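Local coordinates for protein putative isochorismatase hydrolase (Oleispira antarctica, PDB 3LQY) that probably acts as a hydrolase of the isochorismatase family, although its natural substrate is not established, at residues T8-I13 / L52-V57; D14-Y19 / H56-F61. All blocks are in the same frame, centred on the assembly; numbering follows the deposited sequence.

In the fold
Contacts 1 and 2 follow one another along the same pair of chain segments, their centres about 14 Å apart and each about 9 Å from the centre of the chain. Contact 1 joins strand 8-13 to the beginning of strand 54-59, neighbours within the parallel sheet. Contact 2 takes over where strand 8-13 ends: the loop 14-19 turns out of the sheet but stays bonded to the later part of strand 54-59. His-56 and Val-57 belong to both. Helix 33-49 lies between the strands in sequence. Together the contacts lead from the sheet core to the C-terminal strand ends, where parallel alpha/beta folds usually place their active sites.

Contact 1: T8-I13 / L52-V57; sequences TALLLI and LPVVHV
Leu-12 and Val-54 form the apolar centre on one face of the sheet, with CD1 of Leu-12 3.5 Å from CG1 of Val-54. With CG of Leu-12 anti to its carbonyl carbon (chi1 -53°), the branch leans toward the neighbouring strand. The same methyl lies over a face of the His-56 imidazole, CD1 of Leu-12 standing 4.2 Å from the ring centroid and 26° off the normal, a CH-pi contact. Leu-10 shares this face and, with Val-54, packs against Phe-47 of helix 33-49. On the other face, CD1 of Leu-11 touches both CB of Val-55 and CG2 of Val-57, each 3.8 Å away. Ile-13 lies beside Val-57 and points the same way, its CD1 3.7 Å from CG2 of Val-57. Farther out, CB of Ala-9 meets CB of Pro-53 at 4.0 Å.

Between these two faces run four backbone hydrogen bonds. Leu-10 donates N-H to Pro-53 O and accepts from Val-55 N; Leu-12 donates to Val-55 O and accepts from Val-57 N. The bond from Val-55 N to Leu-10 O is short, 2.7 Å, and nearly straight. At the polar edge, NE2 of His-56 reaches Glu-88 OE1, so a partner beyond the two strands probably steadies the ring that Leu-12 CD1 faces. The strand axes run the same way at 23° and approach to 4.7 Å; with helix 33-49 between them in sequence, they make the beta-alpha-beta crossover unit of a parallel alpha/beta fold.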
ATOM      1  N   THR A   8     -14.058  -7.597  -1.446  1.00100.75           N
ATOM      2  CA  THR A   8     -12.638  -7.400  -1.194  1.00 93.61           C
ATOM      3  C   THR A   8     -12.083  -6.417  -2.208  1.00 92.30           C
ATOM      4  O   THR A   8     -12.220  -6.607  -3.416  1.00 95.74           O
ATOM      5  CB  THR A   8     -11.852  -8.738  -1.201  1.00 92.51           C
ATOM      6  OG1 THR A   8     -12.474  -9.658  -0.283  1.00 92.68           O
ATOM      7  CG2 THR A   8     -10.379  -8.516  -0.821  1.00 84.31           C
ATOM      8  N   ALA A   9     -11.469  -5.354  -1.679  1.00 87.28           N
ATOM      9  CA  ALA A   9     -10.850  -4.298  -2.454  1.00 85.20           C
ATOM     10  C   ALA A   9      -9.343  -4.481  -2.405  1.00 79.92           C
ATOM     11  O   ALA A   9      -8.771  -4.809  -1.349  1.00 76.22           O
ATOM     12  CB  ALA A   9     -11.217  -2.953  -1.857  1.00 84.23           C
ATOM     13  N   LEU A  10      -8.671  -4.282  -3.526  1.00 79.57           N
ATOM     14  CA  LEU A  10      -7.202  -4.165  -3.521  1.00 74.67           C
ATOM     15  C   LEU A  10      -6.866  -2.710  -3.231  1.00 72.27           C
ATOM     16  O   LEU A  10      -7.397  -1.796  -3.864  1.00 75.99           O
ATOM     17  CB  LEU A  10      -6.595  -4.655  -4.828  1.00 76.16           C
ATOM     18  CG  LEU A  10      -5.106  -4.436  -5.141  1.00 71.96           C
ATOM     19  CD1 LEU A  10      -4.228  -5.443  -4.323  1.00 70.57           C
ATOM     20  CD2 LEU A  10      -4.936  -4.548  -6.671  1.00 76.92           C
ATOM     21  N   LEU A  11      -6.028  -2.513  -2.215  1.00 68.76           N
ATOM     22  CA  LEU A  11      -5.702  -1.193  -1.687  1.00 65.69           C
ATOM     23  C   LEU A  11      -4.222  -0.984  -1.853  1.00 60.87           C
ATOM     24  O   LEU A  11      -3.388  -1.640  -1.192  1.00 57.18           O
ATOM     25  CB  LEU A  11      -6.093  -1.079  -0.221  1.00 66.00           C
ATOM     26  CG  LEU A  11      -6.035   0.286   0.464  1.00 64.85           C
ATOM     27  CD1 LEU A  11      -6.875   1.296  -0.254  1.00 66.47           C
ATOM     28  CD2 LEU A  11      -6.522   0.142   1.900  1.00 65.08           C
ATOM     29  N   LEU A  12      -3.877  -0.065  -2.733  1.00 59.87           N
ATOM     30  CA  LEU A  12      -2.504   0.154  -3.043  1.00 56.79           C
ATOM     31  C   LEU A  12      -2.074   1.432  -2.358  1.00 54.55           C
ATOM     32  O   LEU A  12      -2.560   2.526  -2.668  1.00 56.51           O
ATOM     33  CB  LEU A  12      -2.333   0.266  -4.574  1.00 59.55           C
ATOM     34  CG  LEU A  12      -2.922  -0.917  -5.389  1.00 63.74           C
ATOM     35  CD1 LEU A  12      -4.407  -0.728  -5.786  1.00 68.45           C
ATOM     36  CD2 LEU A  12      -2.075  -1.211  -6.630  1.00 63.35           C
ATOM     37  N   ILE A  13      -1.122   1.303  -1.448  1.00 51.11           N
ATOM     38  CA  ILE A  13      -0.666   2.425  -0.623  1.00 48.78           C
ATOM     39  C   ILE A  13       0.621   3.014  -1.153  1.00 46.27           C
ATOM     40  O   ILE A  13       1.670   2.409  -1.045  1.00 43.19           O
ATOM     41  CB  ILE A  13      -0.409   1.964   0.860  1.00 46.23           C
ATOM     42  CG1 ILE A  13      -1.666   1.327   1.464  1.00 49.29           C
ATOM     43  CG2 ILE A  13       0.038   3.173   1.696  1.00 47.52           C
ATOM     44  CD1 ILE A  13      -2.855   2.276   1.596  1.00 50.63           C
ATOM     45  N   LEU A  52     -13.414  -7.094  -9.552  1.00108.88           N
ATOM     46  CA  LEU A  52     -13.199  -6.475  -8.256  1.00104.21           C
ATOM     47  C   LEU A  52     -12.763  -5.044  -7.992  1.00 99.83           C
ATOM     48  O   LEU A  52     -12.096  -4.414  -8.849  1.00 98.11           O
ATOM     49  CB  LEU A  52     -12.196  -7.470  -7.662  1.00100.42           C
ATOM     50  CG  LEU A  52     -12.780  -8.803  -7.198  1.00104.94           C
ATOM     51  CD1 LEU A  52     -13.605  -9.490  -8.263  1.00114.39           C
ATOM     52  CD2 LEU A  52     -11.686  -9.729  -6.706  1.00104.26           C
ATOM     53  N   PRO A  53     -13.175  -4.504  -6.835  1.00 98.09           N
ATOM     54  CA  PRO A  53     -12.800  -3.150  -6.453  1.00 94.36           C
ATOM     55  C   PRO A  53     -11.277  -2.940  -6.306  1.00 87.12           C
ATOM     56  O   PRO A  53     -10.572  -3.787  -5.730  1.00 83.66           O
ATOM     57  CB  PRO A  53     -13.503  -2.975  -5.099  1.00 94.97           C
ATOM     58  CG  PRO A  53     -14.613  -3.902  -5.136  1.00101.03           C
ATOM     59  CD  PRO A  53     -14.095  -5.094  -5.849  1.00101.28           C
ATOM     60  N   VAL A  54     -10.800  -1.817  -6.838  1.00 85.19           N
ATOM     61  CA  VAL A  54      -9.415  -1.378  -6.692  1.00 79.62           C
ATOM     62  C   VAL A  54      -9.413   0.062  -6.181  1.00 77.71           C
ATOM     63  O   VAL A  54     -10.037   0.941  -6.807  1.00 81.29           O
ATOM     64  CB  VAL A  54      -8.662  -1.444  -8.028  1.00 80.01           C
ATOM     65  CG1 VAL A  54      -7.243  -0.950  -7.856  1.00 75.93           C
ATOM     66  CG2 VAL A  54      -8.653  -2.863  -8.533  1.00 82.73           C
ATOM     67  N   VAL A  55      -8.748   0.291  -5.038  1.00 73.90           N
ATOM     68  CA  VAL A  55      -8.605   1.638  -4.486  1.00 72.09           C
ATOM     69  C   VAL A  55      -7.133   1.987  -4.277  1.00 67.09           C
ATOM     70  O   VAL A  55      -6.345   1.171  -3.763  1.00 65.23           O
ATOM     71  CB  VAL A  55      -9.334   1.832  -3.164  1.00 72.95           C
ATOM     72  CG1 VAL A  55      -9.211   3.280  -2.686  1.00 72.60           C
ATOM     73  CG2 VAL A  55     -10.787   1.438  -3.262  1.00 76.01           C
ATOM     74  N   HIS A  56      -6.791   3.216  -4.671  1.00 65.81           N
ATOM     75  CA  HIS A  56      -5.427   3.729  -4.538  1.00 61.88           C
ATOM     76  C   HIS A  56      -5.321   4.797  -3.465  1.00 59.99           C
ATOM     77  O   HIS A  56      -6.245   5.611  -3.254  1.00 63.44           O
ATOM     78  CB  HIS A  56      -4.956   4.362  -5.880  1.00 62.09           C
ATOM     79  CG  HIS A  56      -5.106   3.462  -7.062  1.00 65.75           C
ATOM     80  ND1 HIS A  56      -4.071   2.689  -7.546  1.00 64.65           N
ATOM     81  CD2 HIS A  56      -6.176   3.211  -7.861  1.00 69.95           C
ATOM     82  CE1 HIS A  56      -4.494   2.025  -8.614  1.00 67.81           C
ATOM     83  NE2 HIS A  56      -5.770   2.307  -8.812  1.00 70.37           N
ATOM     84  N   VAL A  57      -4.152   4.849  -2.846  1.00 55.13           N
ATOM     85  CA  VAL A  57      -3.879   5.865  -1.854  1.00 54.40           C
ATOM     86  C   VAL A  57      -2.575   6.511  -2.277  1.00 52.19           C
ATOM     87  O   VAL A  57      -1.698   5.826  -2.729  1.00 51.06           O
ATOM     88  CB  VAL A  57      -3.759   5.256  -0.464  1.00 52.49           C
ATOM     89  CG1 VAL A  57      -3.231   6.287   0.496  1.00 51.52           C
ATOM     90  CG2 VAL A  57      -5.147   4.697  -0.005  1.00 55.29           C
TER

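Contact 2: D14-Y19 / H56-F61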
ATOM      1  N   ASP A  14       0.515   4.190  -1.783  1.00 48.82           N
ATOM      2  CA  ASP A  14       1.633   5.044  -2.069  1.00 47.40           C
ATOM      3  C   ASP A  14       2.723   4.396  -2.902  1.00 46.83           C
ATOM      4  O   ASP A  14       3.899   4.535  -2.584  1.00 45.36           O
ATOM      5  CB  ASP A  14       2.278   5.638  -0.804  1.00 47.11           C
ATOM      6  CG  ASP A  14       1.334   6.482   0.040  1.00 50.84           C
ATOM      7  OD1 ASP A  14       0.189   6.715  -0.359  1.00 51.99           O
ATOM      8  OD2 ASP A  14       1.757   6.873   1.181  1.00 51.55           O
ATOM      9  N   PHE A  15       2.361   3.763  -4.017  1.00 47.85           N
ATOM     10  CA  PHE A  15       3.390   3.295  -4.927  1.00 47.42           C
ATOM     11  C   PHE A  15       3.759   4.506  -5.812  1.00 48.10           C
ATOM     12  O   PHE A  15       3.377   4.579  -6.974  1.00 49.35           O
ATOM     13  CB  PHE A  15       2.890   2.118  -5.783  1.00 48.56           C
ATOM     14  CG  PHE A  15       3.238   0.749  -5.256  1.00 51.37           C
ATOM     15  CD1 PHE A  15       4.557   0.396  -5.006  1.00 49.16           C
ATOM     16  CD2 PHE A  15       2.261  -0.206  -5.083  1.00 52.95           C
ATOM     17  CE1 PHE A  15       4.889  -0.843  -4.605  1.00 51.72           C
ATOM     18  CE2 PHE A  15       2.585  -1.477  -4.668  1.00 52.09           C
ATOM     19  CZ  PHE A  15       3.908  -1.804  -4.407  1.00 50.65           C
ATOM     20  N   GLN A  16       4.435   5.491  -5.216  1.00 46.16           N
ATOM     21  CA  GLN A  16       4.723   6.765  -5.820  1.00 46.10           C
ATOM     22  C   GLN A  16       6.181   6.874  -6.225  1.00 44.73           C
ATOM     23  O   GLN A  16       7.069   6.243  -5.653  1.00 43.43           O
ATOM     24  CB  GLN A  16       4.332   7.898  -4.880  1.00 46.16           C
ATOM     25  CG  GLN A  16       2.836   7.983  -4.668  1.00 47.23           C
ATOM     26  CD  GLN A  16       2.492   8.790  -3.454  1.00 49.62           C
ATOM     27  OE1 GLN A  16       2.152   8.218  -2.411  1.00 49.68           O
ATOM     28  NE2 GLN A  16       2.580  10.093  -3.546  1.00 49.01           N
ATOM     29  N   ASN A  17       6.406   7.641  -7.298  1.00 47.30           N
ATOM     30  CA  ASN A  17       7.716   7.726  -7.915  1.00 47.08           C
ATOM     31  C   ASN A  17       8.889   7.961  -6.987  1.00 46.23           C
ATOM     32  O   ASN A  17       9.956   7.336  -7.139  1.00 46.48           O
ATOM     33  CB  ASN A  17       7.704   8.836  -8.969  1.00 47.86           C
ATOM     34  CG  ASN A  17       6.967   8.426 -10.238  1.00 50.57           C
ATOM     35  OD1 ASN A  17       7.008   7.266 -10.644  1.00 48.30           O
ATOM     36  ND2 ASN A  17       6.281   9.375 -10.858  1.00 52.92           N
ATOM     37  N   ASP A  18       8.754   8.893  -6.048  1.00 46.06           N
ATOM     38  CA  ASP A  18       9.886   9.150  -5.088  1.00 45.36           C
ATOM     39  C   ASP A  18      10.457   7.948  -4.338  1.00 43.49           C
ATOM     40  O   ASP A  18      11.561   8.034  -3.770  1.00 44.43           O
ATOM     41  CB  ASP A  18       9.553  10.268  -4.071  1.00 44.64           C
ATOM     42  CG  ASP A  18       9.683  11.692  -4.638  1.00 48.27           C
ATOM     43  OD1 ASP A  18      10.516  11.918  -5.541  1.00 53.13           O
ATOM     44  OD2 ASP A  18       8.926  12.602  -4.195  1.00 49.34           O
ATOM     45  N   TYR A  19       9.711   6.853  -4.323  1.00 42.16           N
ATOM     46  CA  TYR A  19      10.127   5.613  -3.678  1.00 41.95           C
ATOM     47  C   TYR A  19      10.974   4.677  -4.502  1.00 42.80           C
ATOM     48  O   TYR A  19      11.591   3.784  -3.975  1.00 41.94           O
ATOM     49  CB  TYR A  19       8.899   4.837  -3.155  1.00 41.26           C
ATOM     50  CG  TYR A  19       8.239   5.371  -1.889  1.00 37.73           C
ATOM     51  CD1 TYR A  19       8.937   6.163  -0.994  1.00 43.62           C
ATOM     52  CD2 TYR A  19       6.934   5.013  -1.572  1.00 38.41           C
ATOM     53  CE1 TYR A  19       8.369   6.565   0.208  1.00 43.40           C
ATOM     54  CE2 TYR A  19       6.314   5.421  -0.368  1.00 39.60           C
ATOM     55  CZ  TYR A  19       7.052   6.217   0.509  1.00 40.71           C
ATOM     56  OH  TYR A  19       6.456   6.641   1.664  1.00 43.46           O
ATOM     57  N   HIS A  56      -6.791   3.216  -4.671  1.00 65.81           N
ATOM     58  CA  HIS A  56      -5.427   3.729  -4.538  1.00 61.88           C
ATOM     59  C   HIS A  56      -5.321   4.797  -3.465  1.00 59.99           C
ATOM     60  O   HIS A  56      -6.245   5.611  -3.254  1.00 63.44           O
ATOM     61  CB  HIS A  56      -4.956   4.362  -5.880  1.00 62.09           C
ATOM     62  CG  HIS A  56      -5.106   3.462  -7.062  1.00 65.75           C
ATOM     63  ND1 HIS A  56      -4.071   2.689  -7.546  1.00 64.65           N
ATOM     64  CD2 HIS A  56      -6.176   3.211  -7.861  1.00 69.95           C
ATOM     65  CE1 HIS A  56      -4.494   2.025  -8.614  1.00 67.81           C
ATOM     66  NE2 HIS A  56      -5.770   2.307  -8.812  1.00 70.37           N
ATOM     67  N   VAL A  57      -4.152   4.849  -2.846  1.00 55.13           N
ATOM     68  CA  VAL A  57      -3.879   5.865  -1.854  1.00 54.40           C
ATOM     69  C   VAL A  57      -2.575   6.511  -2.277  1.00 52.19           C
ATOM     70  O   VAL A  57      -1.698   5.826  -2.729  1.00 51.06           O
ATOM     71  CB  VAL A  57      -3.759   5.256  -0.464  1.00 52.49           C
ATOM     72  CG1 VAL A  57      -3.231   6.287   0.496  1.00 51.52           C
ATOM     73  CG2 VAL A  57      -5.147   4.697  -0.005  1.00 55.29           C
ATOM     74  N   ARG A  58      -2.491   7.830  -2.146  1.00 53.61           N
ATOM     75  CA  ARG A  58      -1.363   8.593  -2.561  1.00 53.19           C
ATOM     76  C   ARG A  58      -1.085   9.667  -1.516  1.00 52.18           C
ATOM     77  O   ARG A  58      -2.004  10.279  -1.008  1.00 55.72           O
ATOM     78  CB  ARG A  58      -1.722   9.246  -3.915  1.00 57.13           C
ATOM     79  CG  ARG A  58      -0.595   9.645  -4.755  1.00 60.17           C
ATOM     80  CD  ARG A  58      -1.019  10.106  -6.163  1.00 63.42           C
ATOM     81  NE  ARG A  58      -1.793  11.366  -6.195  1.00 65.59           N
ATOM     82  CZ  ARG A  58      -1.289  12.586  -6.023  1.00 68.50           C
ATOM     83  NH1 ARG A  58       0.015  12.766  -5.846  1.00 67.35           N
ATOM     84  NH2 ARG A  58      -2.097  13.655  -6.075  1.00 73.18           N
ATOM     85  N   HIS A  59       0.179   9.902  -1.204  1.00 49.95           N
ATOM     86  CA  HIS A  59       0.577  10.878  -0.175  1.00 50.71           C
ATOM     87  C   HIS A  59       1.198  12.149  -0.724  1.00 53.15           C
ATOM     88  O   HIS A  59       2.043  12.092  -1.632  1.00 53.40           O
ATOM     89  CB  HIS A  59       1.617  10.235   0.756  1.00 48.05           C
ATOM     90  CG  HIS A  59       1.897  11.040   1.991  1.00 49.94           C
ATOM     91  ND1 HIS A  59       1.281  10.761   3.190  1.00 47.39           N
ATOM     92  CD2 HIS A  59       2.692  12.120   2.215  1.00 50.55           C
ATOM     93  CE1 HIS A  59       1.685  11.627   4.102  1.00 51.43           C
ATOM     94  NE2 HIS A  59       2.537  12.463   3.542  1.00 53.04           N
ATOM     95  N   GLU A  60       0.792  13.291  -0.169  1.00 56.02           N
ATOM     96  CA  GLU A  60       1.495  14.536  -0.397  1.00 58.11           C
ATOM     97  C   GLU A  60       1.695  15.282   0.915  1.00 59.79           C
ATOM     98  O   GLU A  60       0.777  15.400   1.709  1.00 60.38           O
ATOM     99  CB  GLU A  60       0.730  15.418  -1.416  1.00 61.77           C
ATOM    100  CG  GLU A  60       0.873  14.962  -2.864  1.00 61.41           C
ATOM    101  CD  GLU A  60       0.166  15.884  -3.908  1.00 66.90           C
ATOM    102  OE1 GLU A  60      -0.552  16.846  -3.543  1.00 67.72           O
ATOM    103  OE2 GLU A  60       0.330  15.614  -5.107  1.00 66.36           O
ATOM    104  N   PHE A  61       2.886  15.834   1.108  1.00 59.51           N
ATOM    105  CA  PHE A  61       3.152  16.711   2.239  1.00 62.93           C
ATOM    106  C   PHE A  61       2.452  18.078   2.138  1.00 68.47           C
ATOM    107  O   PHE A  61       2.015  18.470   1.056  1.00 70.87           O
ATOM    108  CB  PHE A  61       4.647  16.935   2.370  1.00 62.80           C
ATOM    109  CG  PHE A  61       5.374  15.798   3.008  1.00 60.76           C
ATOM    110  CD1 PHE A  61       5.594  14.617   2.324  1.00 57.54           C
ATOM    111  CD2 PHE A  61       5.814  15.899   4.330  1.00 64.76           C
ATOM    112  CE1 PHE A  61       6.280  13.563   2.919  1.00 53.89           C
ATOM    113  CE2 PHE A  61       6.493  14.848   4.930  1.00 59.78           C
ATOM    114  CZ  PHE A  61       6.714  13.677   4.231  1.00 57.06           C
TER
HETATM  115  O   HOH W   1      -0.312   3.562  -4.944  1.00 57.72           O
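Asp-14 N donates to Val-57 O at 2.9 Å; Asp-14 has left-handed backbone torsions, and the chain leaves the sheet in an inverse gamma turn centred on Phe-15. A water accepts from Phe-15 N and bonds weakly to Val-57 O. The Gln-16 amide then pairs with the His-59 backbone: OE1 of Gln-16 accepts an almost straight bond from His-59 N at 2.9 Å, and NE2 of Gln-16 donates to His-59 O at 2.8 Å, with that oxygen in the amide plane. CG of Gln-16, anti to its carbonyl carbon (chi1 -67°), begins an extended reach toward the strand. Shortened to an alanine, this position is likely to leave the N-H and carbonyl of His-59 without these mates and to open a gap beside Arg-58, whose CG lies 3.4 Å from NE2 of Gln-16. The Asp-14 carboxylate crosses His-59, its OD2 3.4 Å from His-59 CB. NH1 and NH2 of Arg-58 both grip Glu-60 OE2, while NH1 also bonds Ala-76 O, as does Gln-16 NE2. The loop sits beyond strand 8-13, with Phe-15 on Val-119 of strand 115-121; on the other side Arg-58 packs on Leu-92 and ND1 of His-59 bonds NZ of Lys-93 of strand 90-93.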